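Local coordinates for BB_2cx5_001 (Thermus thermophilus, PDB 3RI0), which is a computationally designed epitope scaffold, built on an aminoacyl-tRNA editing domain protein, that presents a grafted linear epitope for HIV immunogen design, at residues A76-T81 against A152-G157; G11-R16 against L21-L26; V102-H107 against K141-L146. The protein carries 6 engineered substitutions. All coordinates share one frame; numbering follows the deposited sequence.

Contact 1 (A76-T81 against A152-G157); sequences ARLVGT and ADLKEG. Engineered in segment 76-81: A76 (natural residue Thr).
L78 meets A152 and L154 through one methyl group. Its CD1 reaches across from the last turn of helix 72-79 and lies against L154 CD2 at 3.5 Å, a snug distance for two methyls. The same atom comes to A152 CB at 3.8 Å. The partners themselves touch, A152 CB to L154 CD2 at 4.0 Å, so three carbons from three residues close into a small triangle.

The conformations account for this. L78 holds CG roughly opposite its backbone N (chi1 -151°), a torsion well away from a perfect stagger, and its side chain then runs on extended, with CD1 leading. The CB bond of L154 does not aim at the helix; the turn at chi1 (-54°), with CG beside the backbone N, is what brings CD2 round to L78, and the two leucine side chains cross at about a right angle. The contact joins the C-terminal end of a helix to the edge of the mixed sheet, where strand 150-152, paired in parallel with strand 113-116, runs out into the chain's terminal tail. Y114 of that neighbouring strand packs against both leucines, and F62 adds to the surroundings of L154.

Polar ties flank the apolar patch. K74, one turn back on the same helix, makes a salt bridge with D153 OD2 and also donates to K155 O. Beyond L78 the helix stops at G80, which takes a positive phi of 91°, and T81 N makes a weak bond back to the O of A76, an engineered residue.

Contact 2 (G11-R16 against L21-L26); sequences GALETR and LKVVEL
L13 reaches from helix 4-15 to L21 and V23 in a compact helix-turn-strand unit: after the helix the chain reverses within a few residues, and the stretch leading into strand 23-25 runs back beside it. L13 has the largest share of the buried surface, and its CD1 does the touching. CG sits beside the backbone N (chi1 -73°) and the side chain continues extended, so CD1 is carried out to the returning chain. There it lies 3.8 Å from L21 O and 4.0 Å from L21 CB, meeting the root of that residue; the two leucines cross at about a right angle. V23 offers one branch, CG2, at 4.2 Å from L13 CD1, a looser touch.

Beside this apolar contact, Q10 of the same helix grips the returning backbone with both ends of its amide, OE1 accepting from V23 N and NE2 donating to L21 O. L146 of helix 140-147 packs on both L13 and L21. At the helix end, G11 O takes two bonds from one residue: T15 N at 2.9 Å and, from the opposite face of the carbonyl plane, T15 OG1 at 2.8 Å.

Contact 3 (V102-H107 against K141-L146); sequences VPPVGH and KELLAL
P104 and V105 face L143 and L146 with the backbones well separated: the CA atoms of P104 and L143 are 8.2 Å apart, those of V105 and L146 7.2 Å. One side is a loop, the other a regular helix whose bonds include L146 N to E142 O at 2.8 Å. In the loop V105 is extended, and G106 then turns the chain with a positive phi.

Side chains bridge the gap in two separate places. L143 sets CG anti to its backbone N, and chi1 of -177° together with chi2 of 58° brings CD1 to the proline ring; it comes to P104 CG at 4.0 Å and lies only slightly farther from P104 CB. About one helical turn after L143, L146 receives V105 CG1, with L146 CB at 4.0 Å from it and L146 CD2 at 4.1 Å. Both pairs cross at about a right angle.

The VPPVGH sequence is consistent with part of the proline-containing loop of aminoacyl-tRNA editing domains of the YbaK type, and here helix 140-147 packs against it. L13 of helix 4-15 also packs on V105, while L115 of strand 113-116 lies against L143.

The loop is braced internally as well. H107 NE2 donates to P103 O at 2.6 Å, with the acceptor close to the imidazole plane and an N-H...O angle of 156°, and the CA of V105 sits over one ring face towards its rim.

In the fold
All three contacts are apolar between their segments and made largely by buried residues, but they differ in place. Contact 3 is the most central, contact 2 lies farther out, and contact 1 is the outermost, on the other side of the chain's centre from contact 2. Contacts 2 and 3 adjoin, their centres about 10 Å apart: A12 CB packs on G106 CA, and R16 NH1 makes a weak hydrogen bond to L146 O. Helix 4-15 and helix 140-147 meet there, with L13 and L146 linking the two contacts. Contact 1 instead involves helix 72-79 and the edge strand 150-152, and touches neither; its nearest atoms lie about 7 Å from contact 3.

Contact 1 (A76-T81 against A152-G157)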
# COMPACT_ATOMS: atom_id res chain seq x y z
N ALA A 76 -3.64 8.14 14.84
CA ALA A 76 -4.89 8.66 15.40
C ALA A 76 -4.90 10.16 15.70
O ALA A 76 -5.90 10.83 15.43
CB ALA A 76 -5.26 7.88 16.66
N ARG A 77 -3.82 10.69 16.25
CA ARG A 77 -3.77 12.12 16.56
C ARG A 77 -3.70 12.90 15.26
O ARG A 77 -3.99 14.10 15.20
CB ARG A 77 -2.54 12.44 17.42
CG ARG A 77 -2.56 11.81 18.81
CD ARG A 77 -1.43 12.35 19.67
NE ARG A 77 -0.11 11.87 19.25
CZ ARG A 77 0.36 10.66 19.53
NH1 ARG A 77 -0.37 9.80 20.22
NH2 ARG A 77 1.57 10.31 19.11
N LEU A 78 -3.33 12.18 14.22
CA LEU A 78 -3.18 12.72 12.88
C LEU A 78 -4.54 12.70 12.19
O LEU A 78 -4.92 13.63 11.49
CB LEU A 78 -2.19 11.82 12.14
CG LEU A 78 -1.29 12.32 11.03
CD1 LEU A 78 -0.28 11.23 10.69
CD2 LEU A 78 -2.11 12.68 9.84
N VAL A 79 -5.28 11.63 12.42
CA VAL A 79 -6.59 11.43 11.84
C VAL A 79 -7.63 12.21 12.68
O VAL A 79 -8.61 12.75 12.14
CB VAL A 79 -6.90 9.90 11.79
CG1 VAL A 79 -8.06 9.54 12.69
CG2 VAL A 79 -7.16 9.49 10.37
N GLY A 80 -7.40 12.27 13.99
CA GLY A 80 -8.30 13.00 14.87
C GLY A 80 -9.42 12.17 15.47
O GLY A 80 -10.40 12.73 15.96
N THR A 81 -9.30 10.84 15.41
CA THR A 81 -10.32 9.96 15.97
C THR A 81 -9.69 8.61 16.25
O THR A 81 -8.63 8.31 15.71
CB THR A 81 -11.49 9.76 14.98
OG1 THR A 81 -12.65 9.30 15.70
CG2 THR A 81 -11.13 8.73 13.91
N ALA A 152 3.96 11.85 6.13
CA ALA A 152 3.84 11.88 7.58
C ALA A 152 4.78 10.95 8.35
O ALA A 152 5.36 10.02 7.80
CB ALA A 152 2.40 11.57 7.97
N ASP A 153 4.91 11.24 9.63
CA ASP A 153 5.73 10.46 10.53
C ASP A 153 4.74 9.46 11.13
O ASP A 153 3.87 9.84 11.93
CB ASP A 153 6.33 11.38 11.60
CG ASP A 153 6.80 10.62 12.81
OD1 ASP A 153 7.50 9.60 12.64
OD2 ASP A 153 6.46 11.04 13.93
N LEU A 154 4.87 8.19 10.76
CA LEU A 154 3.91 7.18 11.21
C LEU A 154 4.39 5.98 12.03
O LEU A 154 3.63 5.41 12.80
CB LEU A 154 3.16 6.64 9.99
CG LEU A 154 2.47 7.66 9.08
CD1 LEU A 154 2.10 6.99 7.74
CD2 LEU A 154 1.24 8.21 9.78
N LYS A 155 5.65 5.59 11.86
CA LYS A 155 6.20 4.42 12.53
C LYS A 155 6.42 4.52 14.03
O LYS A 155 6.36 5.59 14.62
CB LYS A 155 7.53 4.04 11.90
CG LYS A 155 8.66 4.93 12.36
CD LYS A 155 9.56 5.31 11.22
CE LYS A 155 10.51 6.44 11.59
NZ LYS A 155 11.68 5.98 12.38
N GLU A 156 6.68 3.36 14.63
CA GLU A 156 6.96 3.28 16.05
C GLU A 156 8.45 3.55 16.20
O GLU A 156 9.27 3.04 15.43
CB GLU A 156 6.59 1.89 16.57
CG GLU A 156 5.12 1.55 16.37
CD GLU A 156 4.63 0.44 17.28
OE1 GLU A 156 5.10 -0.70 17.14
OE2 GLU A 156 3.76 0.71 18.15
N GLY A 157 8.80 4.38 17.18
CA GLY A 157 10.20 4.73 17.38
C GLY A 157 10.78 4.36 18.74
O GLY A 157 10.30 3.37 19.34

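Contact 2 (G11-R16 against L21-L26)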
# COMPACT_ATOMS: atom_id res chain seq x y z
N GLY A 11 -4.83 -2.44 -14.79
CA GLY A 11 -5.87 -1.63 -15.43
C GLY A 11 -6.10 -0.35 -14.65
O GLY A 11 -6.35 0.72 -15.23
N ALA A 12 -6.02 -0.45 -13.33
CA ALA A 12 -6.22 0.71 -12.46
C ALA A 12 -5.10 1.72 -12.69
O ALA A 12 -5.36 2.92 -12.75
CB ALA A 12 -6.23 0.27 -10.98
N LEU A 13 -3.86 1.25 -12.83
CA LEU A 13 -2.74 2.14 -13.06
C LEU A 13 -2.89 2.87 -14.39
O LEU A 13 -2.62 4.07 -14.46
CB LEU A 13 -1.41 1.38 -13.02
CG LEU A 13 -0.94 0.93 -11.64
CD1 LEU A 13 0.32 0.07 -11.77
CD2 LEU A 13 -0.66 2.15 -10.74
N GLU A 14 -3.34 2.17 -15.42
CA GLU A 14 -3.53 2.79 -16.73
C GLU A 14 -4.68 3.81 -16.71
O GLU A 14 -4.57 4.90 -17.27
CB GLU A 14 -3.78 1.72 -17.79
CG GLU A 14 -2.63 0.73 -17.92
CD GLU A 14 -2.98 -0.50 -18.75
OE1 GLU A 14 -4.16 -0.90 -18.76
OE2 GLU A 14 -2.07 -1.07 -19.37
N THR A 15 -5.78 3.45 -16.06
CA THR A 15 -6.94 4.34 -15.99
C THR A 15 -6.60 5.64 -15.27
O THR A 15 -7.27 6.66 -15.45
CB THR A 15 -8.11 3.65 -15.24
OG1 THR A 15 -8.43 2.43 -15.91
CG2 THR A 15 -9.33 4.55 -15.24
N ARG A 16 -5.54 5.61 -14.46
CA ARG A 16 -5.10 6.80 -13.73
C ARG A 16 -4.11 7.64 -14.54
O ARG A 16 -3.80 8.76 -14.16
CB ARG A 16 -4.42 6.38 -12.42
CG ARG A 16 -5.32 5.66 -11.42
CD ARG A 16 -6.28 6.64 -10.80
NE ARG A 16 -5.58 7.88 -10.49
CZ ARG A 16 -5.30 8.30 -9.27
NH1 ARG A 16 -5.67 7.59 -8.21
NH2 ARG A 16 -4.63 9.44 -9.11
N LEU A 21 3.85 2.22 -15.36
CA LEU A 21 4.24 1.41 -14.19
C LEU A 21 3.67 0.03 -14.50
O LEU A 21 2.50 -0.08 -14.87
CB LEU A 21 3.63 1.97 -12.91
CG LEU A 21 4.01 3.43 -12.58
CD1 LEU A 21 3.29 3.90 -11.32
CD2 LEU A 21 5.53 3.52 -12.37
N LYS A 22 4.49 -1.01 -14.35
CA LYS A 22 4.07 -2.37 -14.66
C LYS A 22 3.96 -3.30 -13.46
O LYS A 22 4.88 -3.38 -12.64
CB LYS A 22 5.05 -3.01 -15.66
CG LYS A 22 5.42 -2.12 -16.85
CD LYS A 22 4.18 -1.71 -17.62
CE LYS A 22 4.55 -0.95 -18.88
NZ LYS A 22 3.32 -0.54 -19.65
N VAL A 23 2.83 -4.00 -13.37
CA VAL A 23 2.62 -4.94 -12.29
C VAL A 23 3.40 -6.20 -12.65
O VAL A 23 3.31 -6.71 -13.77
CB VAL A 23 1.14 -5.31 -12.12
CG1 VAL A 23 1.00 -6.41 -11.06
CG2 VAL A 23 0.36 -4.09 -11.68
N VAL A 24 4.18 -6.68 -11.69
CA VAL A 24 5.03 -7.84 -11.85
C VAL A 24 4.59 -9.01 -10.97
O VAL A 24 4.16 -8.82 -9.83
CB VAL A 24 6.50 -7.44 -11.53
CG1 VAL A 24 7.30 -8.62 -11.09
CG2 VAL A 24 7.11 -6.77 -12.75
N GLU A 25 4.69 -10.22 -11.50
CA GLU A 25 4.25 -11.40 -10.76
C GLU A 25 5.41 -12.28 -10.32
O GLU A 25 6.21 -12.73 -11.13
CB GLU A 25 3.28 -12.22 -11.62
CG GLU A 25 2.37 -13.12 -10.82
CD GLU A 25 0.91 -12.97 -11.24
OE1 GLU A 25 0.58 -13.36 -12.38
OE2 GLU A 25 0.11 -12.45 -10.43
N LEU A 26 5.50 -12.50 -9.02
CA LEU A 26 6.56 -13.31 -8.44
C LEU A 26 6.13 -14.76 -8.25
O LEU A 26 4.94 -15.09 -8.24
CB LEU A 26 6.98 -12.71 -7.10
CG LEU A 26 7.27 -11.20 -7.10
CD1 LEU A 26 7.83 -10.81 -5.75
CD2 LEU A 26 8.26 -10.85 -8.21

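Contact 3 (V102-H107 against K141-L146)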
# COMPACT_ATOMS: atom_id res chain seq x y z
N VAL A 102 -3.46 -5.81 -0.40
CA VAL A 102 -4.01 -4.49 -0.73
C VAL A 102 -3.04 -3.54 -1.45
O VAL A 102 -1.95 -3.24 -0.95
CB VAL A 102 -4.51 -3.76 0.54
CG1 VAL A 102 -5.09 -2.39 0.16
CG2 VAL A 102 -5.55 -4.59 1.26
N PRO A 103 -3.42 -3.07 -2.65
CA PRO A 103 -2.60 -2.15 -3.44
C PRO A 103 -2.93 -0.72 -2.99
O PRO A 103 -3.94 -0.50 -2.34
CB PRO A 103 -3.06 -2.42 -4.86
CG PRO A 103 -4.54 -2.65 -4.66
CD PRO A 103 -4.56 -3.57 -3.45
N PRO A 104 -2.08 0.27 -3.33
CA PRO A 104 -2.35 1.65 -2.93
C PRO A 104 -3.28 2.42 -3.87
O PRO A 104 -3.47 3.63 -3.71
CB PRO A 104 -0.95 2.26 -2.87
CG PRO A 104 -0.26 1.58 -4.04
CD PRO A 104 -0.72 0.13 -3.90
N VAL A 105 -3.87 1.73 -4.84
CA VAL A 105 -4.78 2.36 -5.80
C VAL A 105 -5.78 1.31 -6.29
O VAL A 105 -5.64 0.13 -5.98
CB VAL A 105 -4.04 2.92 -7.04
CG1 VAL A 105 -3.18 4.13 -6.64
CG2 VAL A 105 -3.19 1.83 -7.68
N GLY A 106 -6.77 1.75 -7.07
CA GLY A 106 -7.77 0.84 -7.59
C GLY A 106 -8.83 0.44 -6.57
O GLY A 106 -9.40 -0.64 -6.66
N HIS A 107 -9.10 1.29 -5.59
CA HIS A 107 -10.08 0.96 -4.56
C HIS A 107 -11.51 1.31 -4.94
O HIS A 107 -11.74 2.26 -5.69
CB HIS A 107 -9.70 1.67 -3.26
CG HIS A 107 -8.34 1.31 -2.74
ND1 HIS A 107 -7.75 1.99 -1.70
CD2 HIS A 107 -7.48 0.34 -3.11
CE1 HIS A 107 -6.57 1.44 -1.45
NE2 HIS A 107 -6.38 0.44 -2.29
N LYS A 141 7.70 9.92 -5.50
CA LYS A 141 7.00 11.05 -6.09
C LYS A 141 5.75 10.58 -6.82
O LYS A 141 4.68 11.18 -6.69
CB LYS A 141 7.92 11.80 -7.07
CG LYS A 141 7.70 13.31 -7.06
CD LYS A 141 8.47 14.03 -8.18
CE LYS A 141 8.25 15.55 -8.10
NZ LYS A 141 8.68 16.31 -9.31
N GLU A 142 5.89 9.49 -7.58
CA GLU A 142 4.76 8.93 -8.31
C GLU A 142 3.74 8.37 -7.33
O GLU A 142 2.55 8.63 -7.46
CB GLU A 142 5.23 7.84 -9.27
CG GLU A 142 6.13 8.35 -10.39
CD GLU A 142 6.61 7.26 -11.32
OE1 GLU A 142 7.26 6.30 -10.84
OE2 GLU A 142 6.33 7.35 -12.53
N LEU A 143 4.21 7.62 -6.35
CA LEU A 143 3.32 7.04 -5.35
C LEU A 143 2.44 8.14 -4.76
O LEU A 143 1.23 7.96 -4.60
CB LEU A 143 4.12 6.34 -4.25
CG LEU A 143 3.31 5.63 -3.16
CD1 LEU A 143 2.42 4.56 -3.79
CD2 LEU A 143 4.24 4.99 -2.15
N LEU A 144 3.04 9.28 -4.43
CA LEU A 144 2.31 10.41 -3.87
C LEU A 144 1.32 11.01 -4.86
O LEU A 144 0.22 11.41 -4.47
CB LEU A 144 3.28 11.51 -3.42
CG LEU A 144 4.10 11.26 -2.15
CD1 LEU A 144 5.13 12.36 -1.96
CD2 LEU A 144 3.15 11.18 -0.95
N ALA A 145 1.71 11.07 -6.13
CA ALA A 145 0.83 11.62 -7.16
C ALA A 145 -0.36 10.70 -7.39
O ALA A 145 -1.45 11.16 -7.70
CB ALA A 145 1.60 11.82 -8.46
N LEU A 146 -0.13 9.40 -7.24
CA LEU A 146 -1.16 8.39 -7.43
C LEU A 146 -2.17 8.37 -6.31
O LEU A 146 -3.38 8.32 -6.53
CB LEU A 146 -0.52 7.00 -7.50
CG LEU A 146 -0.08 6.40 -8.82
CD1 LEU A 146 0.71 5.13 -8.54
CD2 LEU A 146 -1.31 6.10 -9.67